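Local coordinates for arginine--tRNA ligase (Campylobacter jejuni, PDB 3FNR), which catalyses the ATP-dependent attachment of L-arginine to tRNA(Arg), releasing AMP and diphosphate, as a monomeric class I aminoacyl-tRNA synthetase, at residues L155-I160 against L295-V300; V275-D280 against F323-L328; L308-L313 against S444-E449. The protein carries 1 engineered substitution. All coordinates share one frame; numbering follows the deposited sequence. Where two conformers were deposited one is given.

Contacts 1 and 3 are buried near the middle of the molecule, whereas contact 2 lies at the surface, where two parallel strands of the catalytic domain end. Their chemistry follows: contact 2 is built on backbone hydrogen bonds, contact 1 on methionine and valine packing with a water bridging Q157 and S297, and contact 3 on apolar contacts and a guanidinium lying under a carbonyl. Contacts 1 and 2 stay within the catalytic domain; contact 3 reaches from it to the anticodon-binding domain. Helix 296-303 of contact 1 also borders contact 2, with V299 on L277, while helix 305-311 of contact 3 touches both others, through R309 at A158 and I311 at F323.

Contact 1. Residues L155-I160 against L295-V300; sequences LEQAKI and LMSDVV
M296, in the first turn of helix 296-303, sends its side chain to the end of helix 136-157, where its CE lies 3.6 Å from the CB of A158. The chain runs straight out through chi1 (-177°) and chi2, then bends at chi3, which brings CE to A158; the same M296 CE is 4.4 Å from L155 CD2. S297 follows with a polar link: water 1 donates to Q157 OE1 at 2.7 Å and is also hydrogen-bonded to S297 OG. One turn after M296, V300 CG1 packs against CG and the flat amide end of Q157, 3.7 Å from Q157 CG, and the two side chains run antiparallel past one another. The extended glutamine thus covers the valine and carries its amide oxygen to the water. Its NE2 makes a weak hydrogen bond to D301. On the other segment, the chain leaves helix 136-157 through a Schellman motif, with K159 at positive phi as the C-prime residue and I160 N bonded to L155 O at 2.7 Å. Helix 50-65 packs on L155 and I160, helix 305-311 on A158, and M296 is backbone-bonded to L45 of the HIGH motif.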
loop_
_atom_site.group_PDB
_atom_site.type_symbol
_atom_site.label_atom_id
_atom_site.label_comp_id
_atom_site.label_asym_id
_atom_site.label_seq_id
_atom_site.Cartn_x
_atom_site.Cartn_y
_atom_site.Cartn_z
ATOM N N LEU A 155 3.167 9.363 0.269
ATOM C CA LEU A 155 2.781 8.197 -0.507
ATOM C C LEU A 155 3.468 8.144 -1.870
ATOM O O LEU A 155 3.838 7.073 -2.337
ATOM C CB LEU A 155 1.259 8.174 -0.695
ATOM C CG LEU A 155 0.409 7.825 0.531
ATOM C CD1 LEU A 155 -1.072 8.068 0.251
ATOM C CD2 LEU A 155 0.653 6.382 0.963
ATOM N N GLU A 156 3.627 9.299 -2.510
ATOM C CA GLU A 156 4.257 9.364 -3.825
ATOM C C GLU A 156 5.731 8.980 -3.734
ATOM O O GLU A 156 6.285 8.393 -4.658
ATOM C CB GLU A 156 4.112 10.765 -4.414
ATOM C CG GLU A 156 3.656 10.800 -5.868
ATOM C CD GLU A 156 4.747 10.442 -6.866
ATOM O OE1 GLU A 156 4.923 9.238 -7.169
ATOM O OE2 GLU A 156 5.407 11.374 -7.375
ATOM N N GLN A 157 6.351 9.319 -2.606
ATOM C CA GLN A 157 7.725 8.930 -2.299
ATOM C C GLN A 157 7.905 7.410 -2.307
ATOM O O GLN A 157 8.943 6.908 -2.731
ATOM C CB GLN A 157 8.134 9.498 -0.943
ATOM C CG GLN A 157 9.625 9.617 -0.744
ATOM C CD GLN A 157 9.989 10.198 0.606
ATOM O OE1 GLN A 157 9.119 10.522 1.413
ATOM N NE2 GLN A 157 11.285 10.342 0.855
ATOM N N ALA A 158 6.878 6.689 -1.860
ATOM C CA ALA A 158 6.874 5.228 -1.878
ATOM C C ALA A 158 6.192 4.657 -3.120
ATOM O O ALA A 158 5.831 3.472 -3.148
ATOM C CB ALA A 158 6.217 4.702 -0.638
ATOM N N LYS A 159 6.030 5.501 -4.143
ATOM C CA LYS A 159 5.421 5.131 -5.434
ATOM C C LYS A 159 3.931 4.759 -5.329
ATOM O O LYS A 159 3.421 3.933 -6.101
ATOM C CB LYS A 159 6.232 4.034 -6.163
ATOM C CG LYS A 159 7.748 4.275 -6.234
ATOM C CD LYS A 159 8.119 5.400 -7.196
ATOM C CE LYS A 159 9.611 5.749 -7.107
ATOM N NZ LYS A 159 9.992 6.409 -5.817
ATOM N N ILE A 160 3.241 5.390 -4.383
ATOM C CA ILE A 160 1.825 5.125 -4.144
ATOM C C ILE A 160 0.962 6.331 -4.499
ATOM O O ILE A 160 1.156 7.425 -3.971
ATOM C CB ILE A 160 1.565 4.699 -2.672
ATOM C CG1 ILE A 160 2.373 3.434 -2.340
ATOM C CG2 ILE A 160 0.065 4.492 -2.423
ATOM C CD1 ILE A 160 2.618 3.192 -0.839
ATOM N N LEU A 295 8.456 8.523 11.317
ATOM C CA LEU A 295 7.763 8.914 10.103
ATOM C C LEU A 295 8.111 7.968 8.964
ATOM O O LEU A 295 9.268 7.576 8.816
ATOM C CB LEU A 295 8.187 10.334 9.705
ATOM C CG LEU A 295 7.522 11.612 10.235
ATOM C CD1 LEU A 295 7.472 11.699 11.751
ATOM C CD2 LEU A 295 8.241 12.839 9.659
ATOM N N MET A 296 7.110 7.619 8.155
ATOM C CA MET A 296 7.303 6.842 6.926
ATOM C C MET A 296 8.360 7.511 6.043
ATOM O O MET A 296 9.233 6.841 5.489
ATOM C CB MET A 296 5.966 6.700 6.182
ATOM C CG MET A 296 6.002 5.856 4.914
ATOM S SD MET A 296 4.374 5.678 4.158
ATOM C CE MET A 296 4.781 5.858 2.454
ATOM N N SER A 297 8.270 8.838 5.974
ATOM C CA SER A 297 9.184 9.723 5.266
ATOM C C SER A 297 10.645 9.563 5.675
ATOM O O SER A 297 11.529 9.543 4.818
ATOM C CB SER A 297 8.768 11.167 5.547
ATOM O OG SER A 297 8.872 11.955 4.385
ATOM N N ASP A 298 10.886 9.473 6.982
ATOM C CA ASP A 298 12.234 9.340 7.523
ATOM C C ASP A 298 12.866 8.013 7.117
ATOM O O ASP A 298 14.045 7.964 6.763
ATOM C CB ASP A 298 12.214 9.463 9.051
ATOM C CG ASP A 298 11.979 10.894 9.529
ATOM O OD1 ASP A 298 11.663 11.062 10.728
ATOM O OD2 ASP A 298 12.111 11.845 8.725
ATOM N N VAL A 299 12.066 6.950 7.167
ATOM C CA VAL A 299 12.504 5.611 6.778
ATOM C C VAL A 299 12.819 5.539 5.278
ATOM O O VAL A 299 13.854 4.993 4.894
ATOM C CB VAL A 299 11.476 4.541 7.231
ATOM C CG1 VAL A 299 11.800 3.165 6.658
ATOM C CG2 VAL A 299 11.414 4.483 8.771
ATOM N N VAL A 300 11.958 6.123 4.439
ATOM C CA VAL A 300 12.205 6.164 2.989
ATOM C C VAL A 300 13.447 7.000 2.660
ATOM O O VAL A 300 14.191 6.674 1.735
ATOM C CB VAL A 300 10.980 6.657 2.165
ATOM C CG1 VAL A 300 11.264 6.570 0.659
ATOM C CG2 VAL A 300 9.761 5.835 2.465
HETATM O O HOH W 1 7.701 12.866 1.510
#

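Contact 2. Residues V275-D280 against F323-L328; sequences VSLLKD and FDISDL
L277 and L278 pair in parallel with F323 and D324, joining strands 267-279 and 321-324 in the mainly parallel sheet of the Rossmann-type class I catalytic domain. Three backbone hydrogen bonds form the ladder. F323 N gives a 3.0 Å bond to S276 O, L278 N is 2.8 Å from F323 O, and I325 N closes on L278 O at 2.8 Å with an N-H...O angle of 171°, carrying the pairing into the 3-10 turn at 325-328. Apolar contacts flank it. I325 CG2 meets L277 CD2 at 3.9 Å, the two side chains set nearly perpendicular, while I325 CG1 lies 3.8 Å from K279 CG. V299, E302 and I303 of helix 296-303 border this patch, and K279 NZ forms a salt bridge with E302. The polar side-chain contacts gather at D324, whose CG is anti to the backbone N (chi1 -158°), which swings the carboxylate toward D280 N. OD1 takes a weak bond from D280 N and OD2 a hydrogen bond from G281 N, two successive amides where the strand gives way to the turn. In the conformer given, S326 OG also bonds to OD1. S326 N closes an Asx turn on D324 OD1 at 3.2 Å, with an N-H...O angle of 165°.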
loop_
_atom_site.group_PDB
_atom_site.type_symbol
_atom_site.label_atom_id
_atom_site.label_comp_id
_atom_site.label_asym_id
_atom_site.label_seq_id
_atom_site.Cartn_x
_atom_site.Cartn_y
_atom_site.Cartn_z
ATOM N N VAL A 275 4.933 -4.099 12.502
ATOM C CA VAL A 275 6.283 -4.271 11.966
ATOM C C VAL A 275 7.320 -3.780 12.992
ATOM O O VAL A 275 7.156 -2.710 13.584
ATOM C CB VAL A 275 6.456 -3.534 10.614
ATOM C CG1 VAL A 275 7.879 -3.629 10.112
ATOM C CG2 VAL A 275 5.503 -4.098 9.572
ATOM N N SER A 276 8.365 -4.574 13.216
ATOM C CA SER A 276 9.504 -4.139 14.022
ATOM C C SER A 276 10.676 -3.780 13.128
ATOM O O SER A 276 11.182 -4.629 12.386
ATOM C CB SER A 276 9.931 -5.229 15.002
ATOM O OG SER A 276 8.943 -5.441 15.990
ATOM N N LEU A 277 11.109 -2.526 13.192
ATOM C CA LEU A 277 12.301 -2.106 12.466
ATOM C C LEU A 277 13.506 -2.084 13.384
ATOM O O LEU A 277 13.434 -1.574 14.503
ATOM C CB LEU A 277 12.108 -0.733 11.826
ATOM C CG LEU A 277 11.362 -0.659 10.498
ATOM C CD1 LEU A 277 11.039 0.788 10.190
ATOM C CD2 LEU A 277 12.159 -1.297 9.358
ATOM N N LEU A 278 14.608 -2.645 12.901
ATOM C CA LEU A 278 15.857 -2.687 13.656
ATOM C C LEU A 278 16.980 -2.018 12.887
ATOM O O LEU A 278 16.977 -2.015 11.655
ATOM C CB LEU A 278 16.270 -4.132 13.960
ATOM C CG LEU A 278 15.359 -5.055 14.768
ATOM C CD1 LEU A 278 15.911 -6.462 14.738
ATOM C CD2 LEU A 278 15.227 -4.583 16.195
ATOM N N LYS A 279 17.927 -1.451 13.629
ATOM C CA LYS A 279 19.213 -1.021 13.087
ATOM C C LYS A 279 20.318 -1.459 14.048
ATOM O O LYS A 279 20.307 -1.083 15.228
ATOM C CB LYS A 279 19.257 0.492 12.868
ATOM C CG LYS A 279 20.467 0.953 12.059
ATOM C CD LYS A 279 21.083 2.221 12.640
ATOM C CE LYS A 279 20.541 3.488 11.992
ATOM N NZ LYS A 279 21.251 3.797 10.721
ATOM N N ASP A 280 21.248 -2.263 13.524
ATOM C CA ASP A 280 22.383 -2.846 14.270
ATOM C C ASP A 280 21.970 -3.735 15.453
ATOM O O ASP A 280 22.676 -3.816 16.463
ATOM C CB ASP A 280 23.400 -1.767 14.701
ATOM C CG ASP A 280 24.015 -1.021 13.517
ATOM O OD1 ASP A 280 24.131 0.225 13.589
ATOM O OD2 ASP A 280 24.386 -1.677 12.519
ATOM N N PHE A 323 12.635 -6.697 10.708
ATOM C CA PHE A 323 13.707 -6.513 9.743
ATOM C C PHE A 323 14.782 -5.574 10.251
ATOM O O PHE A 323 14.481 -4.531 10.820
ATOM C CB PHE A 323 13.163 -6.010 8.404
ATOM C CG PHE A 323 14.078 -6.281 7.248
ATOM C CD1 PHE A 323 13.989 -7.481 6.546
ATOM C CD2 PHE A 323 15.034 -5.344 6.862
ATOM C CE1 PHE A 323 14.843 -7.744 5.473
ATOM C CE2 PHE A 323 15.890 -5.596 5.795
ATOM C CZ PHE A 323 15.795 -6.800 5.099
ATOM N N ASP A 324 16.038 -5.967 10.045
ATOM C CA ASP A 324 17.181 -5.119 10.358
ATOM C C ASP A 324 17.652 -4.416 9.091
ATOM O O ASP A 324 18.070 -5.064 8.129
ATOM C CB ASP A 324 18.326 -5.932 10.978
ATOM C CG ASP A 324 19.298 -5.069 11.788
ATOM O OD1 ASP A 324 19.587 -3.920 11.387
ATOM O OD2 ASP A 324 19.785 -5.551 12.834
ATOM N N ILE A 325 17.602 -3.087 9.118
ATOM C CA ILE A 325 17.939 -2.255 7.960
ATOM C C ILE A 325 19.436 -2.196 7.619
ATOM O O ILE A 325 19.815 -1.660 6.572
ATOM C CB ILE A 325 17.373 -0.815 8.103
ATOM C CG1 ILE A 325 18.082 -0.048 9.227
ATOM C CG2 ILE A 325 15.847 -0.855 8.291
ATOM C CD1 ILE A 325 17.915 1.453 9.148
ATOM N N SER A 326 20.268 -2.744 8.506
ATOM C CA SER A 326 21.711 -2.821 8.292
ATOM C C SER A 326 22.056 -3.860 7.225
ATOM O O SER A 326 23.159 -3.853 6.669
ATOM C CB SER A 326 22.426 -3.156 9.604
ATOM O OG SER A 326 22.007 -4.415 10.105
ATOM N N ASP A 327 21.102 -4.750 6.945
ATOM C CA ASP A 327 21.236 -5.783 5.917
ATOM C C ASP A 327 21.312 -5.189 4.507
ATOM O O ASP A 327 21.840 -5.820 3.589
ATOM C CB ASP A 327 20.065 -6.771 5.997
ATOM C CG ASP A 327 19.991 -7.507 7.335
ATOM O OD1 ASP A 327 19.148 -8.423 7.452
ATOM O OD2 ASP A 327 20.761 -7.177 8.268
ATOM N N LEU A 328 20.806 -3.966 4.353
ATOM C CA LEU A 328 20.806 -3.253 3.073
ATOM C C LEU A 328 22.159 -2.620 2.727
ATOM O O LEU A 328 22.300 -1.950 1.703
ATOM C CB LEU A 328 19.706 -2.190 3.068
ATOM C CG LEU A 328 18.343 -2.646 3.591
ATOM C CD1 LEU A 328 17.426 -1.461 3.775
ATOM C CD2 LEU A 328 17.700 -3.696 2.681
#

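Contact 3. Residues L308-L313 against S444-E449; sequences LRYIFL and SLMGIE
The R309 guanidinium lies with one face against the backbone carbonyl of M446, where helix 305-311 of the catalytic domain meets the end of helix 425-445 in the DALR anticodon-binding domain. The arginine chain folds back on itself, with chi1, chi2 and chi3 all near -60°, and this curl brings the flat guanidinium beneath the M446 carbonyl. M446 O lies 2.9 Å above the plane of the R309 guanidinium, displaced toward its rim. M446 O is 3.1 Å from R309 NE and 3.4 Å from R309 NH2, but the angles are poor for hydrogen bonds, so it rests over the face instead of receiving an N-H. G447 CA covers the same face.

The M446 side chain itself packs on Y310 and L313. Its CG is anti to its carbonyl carbon, and a bend at chi3 (57°) turns M446 CE to Y310, 3.7 Å from Y310 CD2; the two side chains cross obliquely. M446 CE is also 3.7 Å from R309 O, and M446 CG packs on L313 CD2 at 3.8 Å, again at a slant. I448 adds a looser contact, its CG1 4.1 Å from R309 CB. P400 of helix 398-416 also touches Y310 and L313, extending the apolar surroundings.

G447, at positive phi, is the C-prime residue of the Schellman motif that ends helix 425-445, and its lack of a side chain leaves room for R309 NH1. The two terminal nitrogens of R309 have their own partners: NH1 forms a salt bridge with D57 and probably a hydrogen bond to A158 O, NH2 a hydrogen bond to T58 OG1. The buried charge is therefore gripped within the catalytic domain, while the M446 carbonyl above its face probably adds a favourable electrostatic attraction; across the domain boundary, apolar packing and this facing carbonyl join the segments without a direct hydrogen bond.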
loop_
_atom_site.group_PDB
_atom_site.type_symbol
_atom_site.label_atom_id
_atom_site.label_comp_id
_atom_site.label_asym_id
_atom_site.label_seq_id
_atom_site.Cartn_x
_atom_site.Cartn_y
_atom_site.Cartn_z
ATOM N N LEU A 308 11.745 -0.213 0.996
ATOM C CA LEU A 308 10.449 -0.136 1.691
ATOM C C LEU A 308 9.426 -1.044 1.028
ATOM O O LEU A 308 8.741 -1.824 1.700
ATOM C CB LEU A 308 9.905 1.301 1.723
ATOM C CG LEU A 308 8.707 1.488 2.667
ATOM C CD1 LEU A 308 9.141 2.074 3.990
ATOM C CD2 LEU A 308 7.651 2.367 2.039
ATOM N N ARG A 309 9.353 -0.956 -0.298
ATOM C CA ARG A 309 8.417 -1.740 -1.070
ATOM C C ARG A 309 8.710 -3.239 -0.963
ATOM O O ARG A 309 7.805 -4.054 -1.104
ATOM C CB ARG A 309 8.420 -1.297 -2.537
ATOM C CG ARG A 309 7.882 0.125 -2.815
ATOM C CD ARG A 309 6.466 0.349 -2.300
ATOM N NE ARG A 309 5.480 -0.515 -2.952
ATOM C CZ ARG A 309 4.575 -0.110 -3.839
ATOM N NH1 ARG A 309 4.515 1.162 -4.207
ATOM N NH2 ARG A 309 3.726 -0.990 -4.367
ATOM N N TYR A 310 9.967 -3.599 -0.714
ATOM C CA TYR A 310 10.335 -5.002 -0.582
ATOM C C TYR A 310 10.030 -5.515 0.817
ATOM O O TYR A 310 9.300 -6.496 0.979
ATOM C CB TYR A 310 11.811 -5.252 -0.915
ATOM C CG TYR A 310 12.118 -6.741 -1.002
ATOM C CD1 TYR A 310 12.404 -7.499 0.149
ATOM C CD2 TYR A 310 12.072 -7.403 -2.226
ATOM C CE1 TYR A 310 12.645 -8.878 0.070
ATOM C CE2 TYR A 310 12.314 -8.771 -2.319
ATOM C CZ TYR A 310 12.595 -9.499 -1.173
ATOM O OH TYR A 310 12.837 -10.848 -1.287
ATOM N N ILE A 311 10.624 -4.860 1.810
ATOM C CA ILE A 311 10.569 -5.273 3.199
ATOM C C ILE A 311 9.128 -5.405 3.658
ATOM O O ILE A 311 8.760 -6.417 4.248
ATOM C CB ILE A 311 11.315 -4.256 4.099
ATOM C CG1 ILE A 311 12.818 -4.316 3.834
ATOM C CG2 ILE A 311 11.049 -4.519 5.571
ATOM C CD1 ILE A 311 13.573 -3.076 4.298
ATOM N N PHE A 312 8.305 -4.406 3.335
ATOM C CA PHE A 312 6.934 -4.360 3.841
ATOM C C PHE A 312 5.959 -5.314 3.145
ATOM O O PHE A 312 4.812 -5.458 3.566
ATOM C CB PHE A 312 6.421 -2.914 3.894
ATOM C CG PHE A 312 6.963 -2.137 5.066
ATOM C CD1 PHE A 312 6.257 -2.080 6.260
ATOM C CD2 PHE A 312 8.200 -1.510 4.995
ATOM C CE1 PHE A 312 6.756 -1.384 7.355
ATOM C CE2 PHE A 312 8.712 -0.820 6.093
ATOM C CZ PHE A 312 7.983 -0.755 7.271
ATOM N N LEU A 313 6.436 -5.971 2.091
ATOM C CA LEU A 313 5.659 -6.970 1.372
ATOM C C LEU A 313 6.127 -8.394 1.677
ATOM O O LEU A 313 5.468 -9.356 1.297
ATOM C CB LEU A 313 5.765 -6.714 -0.126
ATOM C CG LEU A 313 4.630 -7.213 -1.010
ATOM C CD1 LEU A 313 3.394 -6.330 -0.835
ATOM C CD2 LEU A 313 5.092 -7.236 -2.450
ATOM N N SER A 444 7.948 -4.377 -11.134
ATOM C CA SER A 444 7.111 -3.207 -11.447
ATOM C C SER A 444 5.771 -3.228 -10.715
ATOM O O SER A 444 5.221 -2.168 -10.390
ATOM C CB SER A 444 6.897 -3.056 -12.957
ATOM O OG SER A 444 6.027 -4.053 -13.455
ATOM N N LEU A 445 5.268 -4.433 -10.437
ATOM C CA LEU A 445 4.028 -4.617 -9.670
ATOM C C LEU A 445 4.240 -4.320 -8.192
ATOM O O LEU A 445 3.278 -4.115 -7.448
ATOM C CB LEU A 445 3.479 -6.039 -9.853
ATOM C CG LEU A 445 3.166 -6.468 -11.287
ATOM C CD1 LEU A 445 2.619 -7.899 -11.331
ATOM C CD2 LEU A 445 2.195 -5.488 -11.972
ATOM N N MET A 446 5.508 -4.318 -7.779
ATOM C CA MET A 446 5.916 -3.903 -6.433
ATOM C C MET A 446 6.337 -2.427 -6.415
ATOM O O MET A 446 6.832 -1.933 -5.404
ATOM C CB MET A 446 7.088 -4.769 -5.937
ATOM C CG MET A 446 6.789 -6.252 -5.718
ATOM S SD MET A 446 8.252 -7.207 -5.247
ATOM C CE MET A 446 8.827 -6.372 -3.791
ATOM N N GLY A 447 6.147 -1.728 -7.534
ATOM C CA GLY A 447 6.538 -0.319 -7.646
ATOM C C GLY A 447 8.044 -0.090 -7.650
ATOM O O GLY A 447 8.528 0.969 -7.238
ATOM N N ILE A 448 8.778 -1.098 -8.117
ATOM C CA ILE A 448 10.232 -1.060 -8.207
ATOM C C ILE A 448 10.623 -1.180 -9.676
ATOM O O ILE A 448 10.163 -2.086 -10.373
ATOM C CB ILE A 448 10.869 -2.225 -7.407
ATOM C CG1 ILE A 448 10.521 -2.112 -5.917
ATOM C CG2 ILE A 448 12.380 -2.290 -7.631
ATOM C CD1 ILE A 448 10.962 -3.293 -5.070
ATOM N N GLU A 449 11.465 -0.260 -10.134
ATOM C CA GLU A 449 12.010 -0.290 -11.486
ATOM C C GLU A 449 13.351 -1.027 -11.482
ATOM O O GLU A 449 14.264 -0.667 -10.736
ATOM C CB GLU A 449 12.169 1.144 -12.003
ATOM C CG GLU A 449 12.663 1.276 -13.435
ATOM C CD GLU A 449 12.799 2.736 -13.877
ATOM O OE1 GLU A 449 13.433 2.982 -14.925
ATOM O OE2 GLU A 449 12.270 3.638 -13.180
#